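Local coordinates for protein polyketide synthase (Synechococcus sp., PDB 4GOX) that probably transfers a sulfo group from 3'-phosphoadenosine-5'-phosphosulfate to a polyketide intermediate, as the sulfotransferase domain of an olefin synthase, at residues A[16-21]-A[143-148]; A[62-67]-A[107-112]; A[207-212]-A[225-230]; A[219-224]-A[235-240]. All coordinates share one frame; numbering follows the deposited sequence.

Interaction 1: A[16-21]-A[143-148]; sequences QKPDHK and EILFDQ
Lys-21 folds over the C-terminal end of helix 136-145, crossing the side chain of Asp-147 at a slant and ending on a main-chain oxygen. Its NZ donates to Glu-143 O at 3.1 Å, meeting the carbonyl almost head-on (angle at the oxygen 175°). On the way CG passes 3.4 Å from Ile-144 O and CE 3.2 Å from Phe-146 O. A bend at chi3 (85°) turns the amine in toward the helix end. Asp-147 OD2 lies 3.4 Å from Lys-21 CB, but its salt bridge to Lys-21 NZ is long, 4.0 Å. The carboxylate and the negative pole of the helix would probably both stabilise the ammonium. Beside this polar grip, Pro-18 and Ile-144 cross at about a right angle, with Pro-18 CD 4.0 Å from Ile-144 CG2. That methyl also faces Gln-16 O at 3.8 Å. The Glu-143 carboxylate is engaged by Tyr-151 and Arg-207, while Asn-22 continues the match through backbone bonds to Leu-145 and Asp-147. The arrangement is a lysine amine bonded to a main-chain carbonyl in the last turn of helix 136-145, just before strand 149-155 of the P-loop-type alpha/beta fold of sulfotransferases.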
loop_
_atom_site.group_PDB
_atom_site.type_symbol
_atom_site.label_atom_id
_atom_site.label_comp_id
_atom_site.label_asym_id
_atom_site.label_seq_id
_atom_site.Cartn_x
_atom_site.Cartn_y
_atom_site.Cartn_z
ATOM N N GLN A 16 0.467 20.684 7.874
ATOM C CA GLN A 16 1.458 21.743 7.708
ATOM C C GLN A 16 1.885 21.721 6.230
ATOM O O GLN A 16 2.290 20.670 5.704
ATOM C CB GLN A 16 2.676 21.494 8.610
ATOM C CG GLN A 16 3.703 22.622 8.642
ATOM C CD GLN A 16 3.160 23.871 9.282
ATOM O OE1 GLN A 16 3.084 23.989 10.514
ATOM N NE2 GLN A 16 2.765 24.829 8.452
ATOM N N LYS A 17 1.721 22.863 5.554
ATOM C CA LYS A 17 2.116 23.016 4.160
ATOM C C LYS A 17 3.626 23.250 4.144
ATOM O O LYS A 17 4.085 24.177 4.805
ATOM C CB LYS A 17 1.350 24.172 3.498
ATOM C CG LYS A 17 -0.034 23.749 3.046
ATOM C CD LYS A 17 -0.817 24.894 2.427
ATOM C CE LYS A 17 -2.269 24.913 2.869
ATOM N NZ LYS A 17 -3.009 23.678 2.485
ATOM N N PRO A 18 4.439 22.374 3.504
ATOM C CA PRO A 18 5.899 22.594 3.518
ATOM C C PRO A 18 6.281 23.866 2.770
ATOM O O PRO A 18 5.558 24.257 1.847
ATOM C CB PRO A 18 6.450 21.344 2.824
ATOM C CG PRO A 18 5.352 20.892 1.939
ATOM C CD PRO A 18 4.082 21.202 2.678
ATOM N N ASP A 19 7.400 24.512 3.172
ATOM C CA ASP A 19 7.910 25.739 2.546
ATOM C C ASP A 19 7.976 25.566 1.030
ATOM O O ASP A 19 7.496 26.427 0.285
ATOM C CB ASP A 19 9.278 26.129 3.137
ATOM C CG ASP A 19 9.217 26.875 4.470
ATOM O OD1 ASP A 19 8.118 26.936 5.076
ATOM O OD2 ASP A 19 10.269 27.402 4.904
ATOM N N HIS A 20 8.486 24.400 0.593
ATOM C CA HIS A 20 8.550 23.974 -0.799
ATOM C C HIS A 20 8.146 22.500 -0.921
ATOM O O HIS A 20 8.663 21.648 -0.186
ATOM C CB HIS A 20 9.930 24.242 -1.437
ATOM C CG HIS A 20 11.114 24.077 -0.525
ATOM N ND1 HIS A 20 11.934 25.158 -0.200
ATOM C CD2 HIS A 20 11.606 22.963 0.072
ATOM C CE1 HIS A 20 12.882 24.668 0.587
ATOM N NE2 HIS A 20 12.727 23.353 0.780
ATOM N N LYS A 21 7.205 22.205 -1.842
ATOM C CA LYS A 21 6.740 20.836 -2.092
ATOM C C LYS A 21 7.870 19.981 -2.644
ATOM O O LYS A 21 8.785 20.511 -3.298
ATOM C CB LYS A 21 5.566 20.820 -3.078
ATOM C CG LYS A 21 4.231 21.119 -2.426
ATOM C CD LYS A 21 3.134 21.287 -3.453
ATOM C CE LYS A 21 2.536 19.976 -3.870
ATOM N NZ LYS A 21 1.290 20.161 -4.656
ATOM N N GLU A 143 -0.875 14.932 -1.581
ATOM C CA GLU A 143 -0.948 16.054 -2.505
ATOM C C GLU A 143 -0.394 17.338 -1.889
ATOM O O GLU A 143 0.104 18.191 -2.630
ATOM C CB GLU A 143 -2.365 16.224 -3.075
ATOM C CG GLU A 143 -2.702 15.099 -4.055
ATOM C CD GLU A 143 -1.805 15.052 -5.282
ATOM O OE1 GLU A 143 -1.803 16.040 -6.050
ATOM O OE2 GLU A 143 -1.085 14.044 -5.464
ATOM N N ILE A 144 -0.415 17.447 -0.539
ATOM C CA ILE A 144 0.190 18.567 0.178
ATOM C C ILE A 144 1.730 18.462 0.147
ATOM O O ILE A 144 2.406 19.455 -0.108
ATOM C CB ILE A 144 -0.415 18.710 1.616
ATOM C CG1 ILE A 144 -1.743 19.513 1.546
ATOM C CG2 ILE A 144 0.558 19.383 2.608
ATOM C CD1 ILE A 144 -2.753 19.240 2.629
ATOM N N LEU A 145 2.279 17.263 0.382
ATOM C CA LEU A 145 3.737 17.043 0.453
ATOM C C LEU A 145 4.492 16.920 -0.871
ATOM O O LEU A 145 5.663 17.294 -0.924
ATOM C CB LEU A 145 4.068 15.795 1.300
ATOM C CG LEU A 145 3.628 15.769 2.769
ATOM C CD1 LEU A 145 3.841 14.378 3.353
ATOM C CD2 LEU A 145 4.352 16.842 3.603
ATOM N N PHE A 146 3.856 16.354 -1.906
ATOM C CA PHE A 146 4.509 16.022 -3.178
ATOM C C PHE A 146 3.924 16.666 -4.418
ATOM O O PHE A 146 2.705 16.812 -4.529
ATOM C CB PHE A 146 4.489 14.499 -3.375
ATOM C CG PHE A 146 4.979 13.709 -2.187
ATOM C CD1 PHE A 146 6.340 13.622 -1.901
ATOM C CD2 PHE A 146 4.085 13.009 -1.381
ATOM C CE1 PHE A 146 6.792 12.888 -0.805
ATOM C CE2 PHE A 146 4.542 12.263 -0.300
ATOM C CZ PHE A 146 5.891 12.217 -0.013
ATOM N N ASP A 147 4.797 16.956 -5.392
ATOM C CA ASP A 147 4.419 17.522 -6.687
ATOM C C ASP A 147 4.034 16.424 -7.652
ATOM O O ASP A 147 3.090 16.588 -8.423
ATOM C CB ASP A 147 5.622 18.257 -7.316
ATOM C CG ASP A 147 5.837 19.708 -6.924
ATOM O OD1 ASP A 147 6.926 20.244 -7.229
ATOM O OD2 ASP A 147 4.887 20.333 -6.379
ATOM N N GLN A 148 4.798 15.320 -7.634
ATOM C CA GLN A 148 4.706 14.217 -8.589
ATOM C C GLN A 148 4.394 12.839 -8.000
ATOM O O GLN A 148 4.895 11.846 -8.530
ATOM C CB GLN A 148 6.017 14.155 -9.404
ATOM C CG GLN A 148 6.125 15.208 -10.499
ATOM C CD GLN A 148 5.538 14.727 -11.801
ATOM O OE1 GLN A 148 6.242 14.176 -12.657
ATOM N NE2 GLN A 148 4.236 14.930 -11.985
#

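Interaction 2: A[62-67]-A[107-112]; sequences ETMGDR and TPIADI
Met-64 and Ile-109 tie together the starts of two helices, 64-71 and 109-119, through an isolated antiparallel bridge next to a capping box. Thr-63 and Pro-108 form its non-hydrogen-bonded pair, flanked by two main-chain bonds: Ile-109 N gives its proton to Glu-62 O at 2.9 Å, virtually straight (178°), and Met-64 N gives its own to Thr-107 O at 2.8 Å. A water 2.8 Å from Glu-62 O probably adds a second bond. The same water accepts from Ala-110 N at 3.0 Å, serving an amide of the first turn of helix 109-119 that has no helical carbonyl before it.

At the other helix start, Thr-63 sits at the N-cap. With chi1 at 77°, OG1 lies between the backbone N and the carbonyl carbon, where it takes the proton of Asp-66 N at 3.2 Å and, weakly, that of Gly-65 N. Asp-66 answers with OD2, which accepts from Thr-63 N at 3.0 Å on its anti side, 25° out of the carboxylate plane. Other polar groups are satisfied farther off: Thr-107 OG1 by Trp-102 O, Glu-62 OE1 by Gln-16 N, Arg-67 NE by His-57 O and Arg-67 NH2 by the carbonyls of Leu-56 and Gly-77.

Beneath the bonds the contact is apolar, with Leu-80 and Trp-102 packed around it. Met-64, bent at chi2 and chi3, brings SD to 3.6 Å from Ile-109 CD1 and 3.7 Å from Ile-112 CG1.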
loop_
_atom_site.group_PDB
_atom_site.type_symbol
_atom_site.label_atom_id
_atom_site.label_comp_id
_atom_site.label_asym_id
_atom_site.label_seq_id
_atom_site.Cartn_x
_atom_site.Cartn_y
_atom_site.Cartn_z
ATOM N N GLU A 62 2.072 14.049 11.033
ATOM C CA GLU A 62 2.723 15.310 10.738
ATOM C C GLU A 62 4.247 15.176 10.976
ATOM O O GLU A 62 5.049 15.467 10.082
ATOM C CB GLU A 62 2.081 16.406 11.627
ATOM C CG GLU A 62 2.510 17.814 11.311
ATOM C CD GLU A 62 2.141 18.255 9.918
ATOM O OE1 GLU A 62 0.970 18.639 9.701
ATOM O OE2 GLU A 62 3.032 18.222 9.041
ATOM N N THR A 63 4.624 14.715 12.177
ATOM C CA THR A 63 6.006 14.529 12.627
ATOM C C THR A 63 6.169 13.128 13.222
ATOM O O THR A 63 5.180 12.495 13.631
ATOM C CB THR A 63 6.372 15.534 13.750
ATOM O OG1 THR A 63 5.792 15.083 14.977
ATOM C CG2 THR A 63 5.984 16.990 13.435
ATOM N N MET A 64 7.444 12.706 13.392
ATOM C CA MET A 64 7.808 11.427 14.006
ATOM C C MET A 64 7.365 11.347 15.472
ATOM O O MET A 64 7.197 10.255 16.007
ATOM C CB MET A 64 9.317 11.154 13.841
ATOM C CG MET A 64 9.712 10.929 12.403
ATOM S SD MET A 64 8.966 9.478 11.624
ATOM C CE MET A 64 9.675 8.176 12.585
ATOM N N GLY A 65 7.114 12.501 16.072
ATOM C CA GLY A 65 6.593 12.616 17.432
ATOM C C GLY A 65 5.137 12.187 17.496
ATOM O O GLY A 65 4.772 11.362 18.339
ATOM N N ASP A 66 4.297 12.698 16.568
ATOM C CA ASP A 66 2.872 12.308 16.478
ATOM C C ASP A 66 2.779 10.825 16.194
ATOM O O ASP A 66 1.965 10.124 16.807
ATOM C CB ASP A 66 2.139 13.046 15.340
ATOM C CG ASP A 66 2.269 14.544 15.383
ATOM O OD1 ASP A 66 2.004 15.127 16.442
ATOM O OD2 ASP A 66 2.647 15.128 14.361
ATOM N N ARG A 67 3.625 10.359 15.259
ATOM C CA ARG A 67 3.707 8.970 14.824
ATOM C C ARG A 67 4.008 8.101 16.030
ATOM O O ARG A 67 3.254 7.171 16.297
ATOM C CB ARG A 67 4.757 8.822 13.710
ATOM C CG ARG A 67 4.880 7.422 13.138
ATOM C CD ARG A 67 5.674 7.463 11.840
ATOM N NE ARG A 67 5.800 6.153 11.202
ATOM C CZ ARG A 67 6.688 5.228 11.561
ATOM N NH1 ARG A 67 7.511 5.446 12.579
ATOM N NH2 ARG A 67 6.759 4.081 10.904
ATOM N N THR A 107 10.917 15.050 14.040
ATOM C CA THR A 107 11.244 15.173 12.630
ATOM C C THR A 107 10.003 15.123 11.722
ATOM O O THR A 107 9.261 14.151 11.779
ATOM C CB THR A 107 12.369 14.196 12.250
ATOM O OG1 THR A 107 13.486 14.439 13.115
ATOM C CG2 THR A 107 12.796 14.348 10.802
ATOM N N PRO A 108 9.771 16.186 10.911
ATOM C CA PRO A 108 8.611 16.191 10.006
ATOM C C PRO A 108 8.625 15.001 9.052
ATOM O O PRO A 108 9.691 14.602 8.551
ATOM C CB PRO A 108 8.772 17.506 9.239
ATOM C CG PRO A 108 9.592 18.380 10.138
ATOM C CD PRO A 108 10.541 17.449 10.808
ATOM N N ILE A 109 7.439 14.416 8.814
ATOM C CA ILE A 109 7.278 13.271 7.913
ATOM C C ILE A 109 7.765 13.617 6.492
ATOM O O ILE A 109 8.333 12.753 5.807
ATOM C CB ILE A 109 5.820 12.741 8.015
ATOM C CG1 ILE A 109 5.521 12.059 9.380
ATOM C CG2 ILE A 109 5.289 12.016 6.778
ATOM C CD1 ILE A 109 6.225 10.856 9.773
ATOM N N ALA A 110 7.603 14.895 6.089
ATOM C CA ALA A 110 8.078 15.421 4.804
ATOM C C ALA A 110 9.583 15.124 4.646
ATOM O O ALA A 110 10.035 14.778 3.552
ATOM C CB ALA A 110 7.855 16.928 4.754
ATOM N N ASP A 111 10.336 15.255 5.760
ATOM C CA ASP A 111 11.779 15.029 5.842
ATOM C C ASP A 111 12.140 13.558 5.757
ATOM O O ASP A 111 13.143 13.246 5.127
ATOM C CB ASP A 111 12.362 15.675 7.115
ATOM C CG ASP A 111 12.350 17.191 7.118
ATOM O OD1 ASP A 111 11.875 17.789 6.126
ATOM O OD2 ASP A 111 12.837 17.780 8.097
ATOM N N ILE A 112 11.314 12.656 6.361
ATOM C CA ILE A 112 11.514 11.204 6.317
ATOM C C ILE A 112 11.378 10.692 4.871
ATOM O O ILE A 112 12.202 9.895 4.431
ATOM C CB ILE A 112 10.619 10.439 7.335
ATOM C CG1 ILE A 112 10.713 11.041 8.748
ATOM C CG2 ILE A 112 10.915 8.948 7.358
ATOM C CD1 ILE A 112 12.159 11.019 9.439
HETATM O O HOH W 1 5.301 16.290 7.441
#

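Interaction 3: A[207-212]-A[225-230]; sequences RYLQVI and TNICDF
Phe-230 reaches from helix 220-231 to strand 208-212, and from CB to CZ the side chain meets the strand and the residue before it. CB touches Leu-209 CD2 at 3.8 Å. With CG anti to the backbone N (chi1 174°), the ring extends away from the helix and slides past Leu-209 in the opposite direction. CG and CD2 lie near both Leu-209 CB and CD2, while CD1 and CE2 lie near CB alone. This CB stands over the middle of the ring in a CH-pi contact, 3.6 Å from the centroid and 2° off the normal. Farther out the ring's edge takes over: CE1 comes to 3.5 Å from Tyr-208 N, and CZ, at the tip, reaches Arg-207 C at 3.5 Å.

The same methyl of Leu-209, CD2, also rests 4.0 Å from Ile-227 CG1, and the Ile-227 and Val-211 side chains cross at about a right angle, Ile-227 CD1 3.8 Å from Val-211 CG2. Ile-227 also packs on Leu-40 and Leu-44 of helix 37-45. The strand and helix segments run antiparallel at 171°, their axes 9.9 Å apart; the helix lies against one face of an edge strand of the parallel sheet, as in other alpha/beta folds. Strand 208-212 is itself bonded along strand 149-155.

An alanine in place of Phe-230 would probably open a gap beneath Leu-209 CB and uncover the backbone at Arg-207 and Tyr-208. No hydrogen bond joins the two segments, which implies that their fit rests on dispersion and on the match of ring face to aliphatic chain.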
loop_
_atom_site.group_PDB
_atom_site.type_symbol
_atom_site.label_atom_id
_atom_site.label_comp_id
_atom_site.label_asym_id
_atom_site.label_seq_id
_atom_site.Cartn_x
_atom_site.Cartn_y
_atom_site.Cartn_z
ATOM N N ARG A 207 -1.152 10.237 -13.049
ATOM C CA ARG A 207 -0.713 9.981 -11.668
ATOM C C ARG A 207 -1.574 8.949 -10.900
ATOM O O ARG A 207 -1.365 8.717 -9.715
ATOM C CB ARG A 207 -0.510 11.301 -10.888
ATOM C CG ARG A 207 0.483 12.259 -11.558
ATOM C CD ARG A 207 1.138 13.243 -10.605
ATOM N NE ARG A 207 0.234 14.324 -10.216
ATOM C CZ ARG A 207 -0.387 14.410 -9.041
ATOM N NH1 ARG A 207 -1.190 15.436 -8.783
ATOM N NH2 ARG A 207 -0.216 13.468 -8.119
ATOM N N TYR A 208 -2.496 8.296 -11.588
ATOM C CA TYR A 208 -3.376 7.311 -10.977
ATOM C C TYR A 208 -3.605 6.134 -11.911
ATOM O O TYR A 208 -3.893 6.329 -13.091
ATOM C CB TYR A 208 -4.714 7.977 -10.641
ATOM C CG TYR A 208 -5.812 7.042 -10.189
ATOM C CD1 TYR A 208 -5.829 6.528 -8.891
ATOM C CD2 TYR A 208 -6.900 6.763 -11.015
ATOM C CE1 TYR A 208 -6.889 5.745 -8.438
ATOM C CE2 TYR A 208 -7.952 5.954 -10.581
ATOM C CZ TYR A 208 -7.943 5.454 -9.291
ATOM O OH TYR A 208 -8.992 4.688 -8.863
ATOM N N LEU A 209 -3.515 4.926 -11.367
ATOM C CA LEU A 209 -3.754 3.688 -12.095
ATOM C C LEU A 209 -4.504 2.659 -11.241
ATOM O O LEU A 209 -4.016 2.270 -10.180
ATOM C CB LEU A 209 -2.406 3.081 -12.551
ATOM C CG LEU A 209 -2.455 1.755 -13.337
ATOM C CD1 LEU A 209 -2.783 1.992 -14.808
ATOM C CD2 LEU A 209 -1.136 1.036 -13.244
ATOM N N GLN A 210 -5.653 2.190 -11.731
ATOM C CA GLN A 210 -6.394 1.096 -11.098
ATOM C C GLN A 210 -5.790 -0.232 -11.523
ATOM O O GLN A 210 -5.509 -0.440 -12.695
ATOM C CB GLN A 210 -7.866 1.092 -11.529
ATOM C CG GLN A 210 -8.655 2.121 -10.767
ATOM C CD GLN A 210 -10.114 2.132 -11.117
ATOM O OE1 GLN A 210 -10.657 1.174 -11.676
ATOM N NE2 GLN A 210 -10.790 3.187 -10.703
ATOM N N VAL A 211 -5.617 -1.133 -10.582
ATOM C CA VAL A 211 -5.109 -2.478 -10.837
ATOM C C VAL A 211 -6.106 -3.435 -10.198
ATOM O O VAL A 211 -6.381 -3.343 -8.999
ATOM C CB VAL A 211 -3.671 -2.697 -10.258
ATOM C CG1 VAL A 211 -3.237 -4.145 -10.435
ATOM C CG2 VAL A 211 -2.660 -1.766 -10.922
ATOM N N ILE A 212 -6.641 -4.340 -10.990
ATOM C CA ILE A 212 -7.584 -5.343 -10.517
ATOM C C ILE A 212 -6.796 -6.570 -10.077
ATOM O O ILE A 212 -6.169 -7.231 -10.907
ATOM C CB ILE A 212 -8.635 -5.664 -11.612
ATOM C CG1 ILE A 212 -9.349 -4.365 -12.099
ATOM C CG2 ILE A 212 -9.619 -6.722 -11.133
ATOM C CD1 ILE A 212 -10.131 -3.519 -10.973
ATOM N N THR A 225 3.480 -5.280 -16.457
ATOM C CA THR A 225 4.017 -4.513 -17.593
ATOM C C THR A 225 3.327 -3.145 -17.621
ATOM O O THR A 225 4.008 -2.132 -17.736
ATOM C CB THR A 225 3.897 -5.322 -18.899
ATOM O OG1 THR A 225 4.878 -6.355 -18.856
ATOM C CG2 THR A 225 4.088 -4.478 -20.161
ATOM N N ASN A 226 1.986 -3.124 -17.442
ATOM C CA ASN A 226 1.194 -1.893 -17.390
ATOM C C ASN A 226 1.616 -1.011 -16.203
ATOM O O ASN A 226 1.685 0.219 -16.344
ATOM C CB ASN A 226 -0.298 -2.205 -17.299
ATOM C CG ASN A 226 -0.879 -2.846 -18.527
ATOM O OD1 ASN A 226 -0.439 -2.619 -19.661
ATOM N ND2 ASN A 226 -1.920 -3.633 -18.330
ATOM N N ILE A 227 1.893 -1.636 -15.045
ATOM C CA ILE A 227 2.332 -0.930 -13.828
ATOM C C ILE A 227 3.704 -0.282 -14.097
ATOM O O ILE A 227 3.887 0.888 -13.769
ATOM C CB ILE A 227 2.327 -1.848 -12.576
ATOM C CG1 ILE A 227 0.888 -2.278 -12.220
ATOM C CG2 ILE A 227 2.993 -1.152 -11.392
ATOM C CD1 ILE A 227 0.793 -3.303 -11.109
ATOM N N CYS A 228 4.637 -1.042 -14.741
ATOM C CA CYS A 228 5.970 -0.588 -15.131
ATOM C C CYS A 228 5.897 0.616 -16.085
ATOM O O CYS A 228 6.652 1.585 -15.919
ATOM C CB CYS A 228 6.777 -1.737 -15.741
ATOM S SG CYS A 228 7.390 -2.930 -14.521
ATOM N N ASP A 229 4.973 0.555 -17.070
ATOM C CA ASP A 229 4.749 1.635 -18.032
ATOM C C ASP A 229 4.264 2.880 -17.296
ATOM O O ASP A 229 4.709 3.989 -17.605
ATOM C CB ASP A 229 3.734 1.212 -19.114
ATOM C CG ASP A 229 4.197 0.106 -20.062
ATOM O OD1 ASP A 229 5.438 -0.116 -20.173
ATOM O OD2 ASP A 229 3.330 -0.523 -20.706
ATOM N N PHE A 230 3.382 2.683 -16.293
ATOM C CA PHE A 230 2.829 3.752 -15.464
ATOM C C PHE A 230 3.916 4.429 -14.618
ATOM O O PHE A 230 3.982 5.658 -14.583
ATOM C CB PHE A 230 1.693 3.211 -14.583
ATOM C CG PHE A 230 1.143 4.197 -13.573
ATOM C CD1 PHE A 230 0.365 5.278 -13.981
ATOM C CD2 PHE A 230 1.342 4.005 -12.211
ATOM C CE1 PHE A 230 -0.154 6.180 -13.044
ATOM C CE2 PHE A 230 0.826 4.908 -11.276
ATOM C CZ PHE A 230 0.089 5.991 -11.698
#

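Interaction 4: A[219-224]-A[235-240]; sequences DPRKVL and FDEALL
Arg-221 and Glu-237 form a salt bridge that joins the capped start of helix 220-231, in the P-loop-type sulfotransferase fold, to the Asx-turn-led 3-10 turn 237-240; the Pro-220 side chain lies about 9 Å from the bound adenosine-3'-5'-diphosphate. Arg-221 NH1 donates to the syn lone pair of Glu-237 OE1 at 2.8 Å, the guanidinium and carboxylate planes only 25° apart. The arginine bends at chi3 (-94°), bringing the flat group to the carboxylate; over one of its faces lie Phe-235 CZ and Leu-240 CD1, the latter 3.5 Å from Arg-221 NH2.

Behind the charges, the other methyl of Leu-240, CD2, packs against both Pro-220 CB (3.7 Å) and Leu-224 CD1 (3.9 Å). Replacing Leu-240 with an alanine would probably leave that guanidinium face less covered and a gap beside Pro-220 and Leu-224. Leu-224 CD1 also meets Leu-239 CB at 4.1 Å, and Leu-224 packs on Leu-40, Met-43 and Leu-44 of helix 37-45.

Outside this shell, each segment is shaped by an aspartate. Asp-219 caps helix 220-231, its OD2 accepting weakly from Lys-222 N at 3.5 Å. In the Asx turn, the anti lone pair of Asp-236 OD2 accepts from Ala-238 N at 2.9 Å.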
loop_
_atom_site.group_PDB
_atom_site.type_symbol
_atom_site.label_atom_id
_atom_site.label_comp_id
_atom_site.label_asym_id
_atom_site.label_seq_id
_atom_site.Cartn_x
_atom_site.Cartn_y
_atom_site.Cartn_z
ATOM N N ASP A 219 -2.916 -12.894 -14.936
ATOM C CA ASP A 219 -1.877 -12.581 -15.920
ATOM C C ASP A 219 -0.890 -11.557 -15.329
ATOM O O ASP A 219 -0.952 -10.367 -15.668
ATOM C CB ASP A 219 -2.487 -12.139 -17.268
ATOM C CG ASP A 219 -1.507 -12.127 -18.438
ATOM O OD1 ASP A 219 -1.942 -11.813 -19.569
ATOM O OD2 ASP A 219 -0.285 -12.396 -18.215
ATOM N N PRO A 220 0.007 -11.993 -14.402
ATOM C CA PRO A 220 0.902 -11.014 -13.753
ATOM C C PRO A 220 1.827 -10.289 -14.713
ATOM O O PRO A 220 2.046 -9.100 -14.538
ATOM C CB PRO A 220 1.634 -11.832 -12.678
ATOM C CG PRO A 220 1.516 -13.262 -13.146
ATOM C CD PRO A 220 0.199 -13.352 -13.847
ATOM N N ARG A 221 2.305 -10.974 -15.750
ATOM C CA ARG A 221 3.178 -10.360 -16.749
ATOM C C ARG A 221 2.517 -9.168 -17.439
ATOM O O ARG A 221 3.149 -8.126 -17.522
ATOM C CB ARG A 221 3.693 -11.381 -17.766
ATOM C CG ARG A 221 4.433 -10.764 -18.964
ATOM C CD ARG A 221 4.927 -11.801 -19.969
ATOM N NE ARG A 221 6.308 -12.144 -19.656
ATOM C CZ ARG A 221 6.654 -13.185 -18.916
ATOM N NH1 ARG A 221 7.917 -13.381 -18.593
ATOM N NH2 ARG A 221 5.732 -14.030 -18.475
ATOM N N LYS A 222 1.259 -9.315 -17.908
ATOM C CA LYS A 222 0.515 -8.245 -18.581
ATOM C C LYS A 222 0.246 -7.077 -17.645
ATOM O O LYS A 222 0.458 -5.926 -18.031
ATOM C CB LYS A 222 -0.809 -8.778 -19.147
ATOM C CG LYS A 222 -1.645 -7.770 -19.942
ATOM C CD LYS A 222 -3.029 -8.329 -20.254
ATOM C CE LYS A 222 -3.969 -7.254 -20.746
ATOM N NZ LYS A 222 -5.378 -7.726 -20.812
ATOM N N VAL A 223 -0.229 -7.372 -16.424
ATOM C CA VAL A 223 -0.569 -6.361 -15.431
ATOM C C VAL A 223 0.677 -5.606 -14.930
ATOM O O VAL A 223 0.681 -4.376 -14.918
ATOM C CB VAL A 223 -1.462 -6.947 -14.302
ATOM C CG1 VAL A 223 -1.709 -5.931 -13.178
ATOM C CG2 VAL A 223 -2.783 -7.441 -14.871
ATOM N N LEU A 224 1.725 -6.334 -14.540
ATOM C CA LEU A 224 2.965 -5.718 -14.065
ATOM C C LEU A 224 3.656 -4.902 -15.167
ATOM O O LEU A 224 4.301 -3.913 -14.851
ATOM C CB LEU A 224 3.899 -6.753 -13.412
ATOM C CG LEU A 224 3.400 -7.306 -12.048
ATOM C CD1 LEU A 224 3.947 -8.711 -11.785
ATOM C CD2 LEU A 224 3.756 -6.368 -10.909
ATOM N N PHE A 235 9.958 -3.519 -17.832
ATOM C CA PHE A 235 9.540 -4.747 -17.162
ATOM C C PHE A 235 10.804 -5.571 -16.864
ATOM O O PHE A 235 11.744 -5.559 -17.648
ATOM C CB PHE A 235 8.531 -5.544 -18.025
ATOM C CG PHE A 235 8.170 -6.904 -17.467
ATOM C CD1 PHE A 235 7.143 -7.044 -16.543
ATOM C CD2 PHE A 235 8.873 -8.042 -17.855
ATOM C CE1 PHE A 235 6.831 -8.298 -16.005
ATOM C CE2 PHE A 235 8.563 -9.293 -17.314
ATOM C CZ PHE A 235 7.540 -9.415 -16.402
ATOM N N ASP A 236 10.836 -6.225 -15.702
ATOM C CA ASP A 236 11.934 -7.077 -15.253
ATOM C C ASP A 236 11.297 -8.369 -14.774
ATOM O O ASP A 236 10.292 -8.334 -14.065
ATOM C CB ASP A 236 12.698 -6.396 -14.103
ATOM C CG ASP A 236 13.969 -7.107 -13.689
ATOM O OD1 ASP A 236 15.054 -6.504 -13.816
ATOM O OD2 ASP A 236 13.878 -8.257 -13.216
ATOM N N GLU A 237 11.906 -9.496 -15.130
ATOM C CA GLU A 237 11.453 -10.855 -14.811
ATOM C C GLU A 237 11.305 -11.130 -13.318
ATOM O O GLU A 237 10.450 -11.931 -12.941
ATOM C CB GLU A 237 12.372 -11.914 -15.460
ATOM C CG GLU A 237 12.166 -12.078 -16.958
ATOM C CD GLU A 237 10.802 -12.557 -17.420
ATOM O OE1 GLU A 237 10.309 -12.024 -18.439
ATOM O OE2 GLU A 237 10.231 -13.470 -16.777
ATOM N N ALA A 238 12.143 -10.479 -12.476
ATOM C CA ALA A 238 12.128 -10.615 -11.016
ATOM C C ALA A 238 10.755 -10.272 -10.436
ATOM O O ALA A 238 10.389 -10.807 -9.392
ATOM C CB ALA A 238 13.192 -9.727 -10.397
ATOM N N LEU A 239 9.982 -9.420 -11.138
ATOM C CA LEU A 239 8.620 -9.039 -10.734
ATOM C C LEU A 239 7.725 -10.262 -10.616
ATOM O O LEU A 239 6.786 -10.250 -9.826
ATOM C CB LEU A 239 7.983 -8.083 -11.752
ATOM C CG LEU A 239 8.556 -6.674 -11.882
ATOM C CD1 LEU A 239 7.918 -5.971 -13.034
ATOM C CD2 LEU A 239 8.373 -5.865 -10.613
ATOM N N LEU A 240 7.997 -11.302 -11.423
ATOM C CA LEU A 240 7.192 -12.522 -11.450
ATOM C C LEU A 240 7.622 -13.570 -10.428
ATOM O O LEU A 240 6.990 -14.630 -10.343
ATOM C CB LEU A 240 7.173 -13.125 -12.876
ATOM C CG LEU A 240 6.613 -12.230 -14.000
ATOM C CD1 LEU A 240 6.753 -12.900 -15.338
ATOM C CD2 LEU A 240 5.142 -11.873 -13.762
#

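Interactions 3 and 4 share helix 220-231 and lie 12 Å apart, centre to centre. Val-211 CG1 meets Val-223 CG1 at 3.6 Å, and Cys-228 SG meets Leu-239 CD1 at 3.4 Å. Both are near the bound adenosine-3'-5'-diphosphate, about 9 Å from the side chain of Pro-220 and about 12 Å from that of Val-211. Interactions 1 and 2, centres 14 Å apart, join through Gln-16 N and Glu-62 OE1 (2.8 Å, a probable hydrogen bond). Interaction 1 reaches interaction 3 by the Glu-143 OE2 to Arg-207 NH2 salt bridge, 2.9 Å. Interactions 2 and 4 lie on opposite sides of the chain's centre, about 22 Å apart at their nearest atoms.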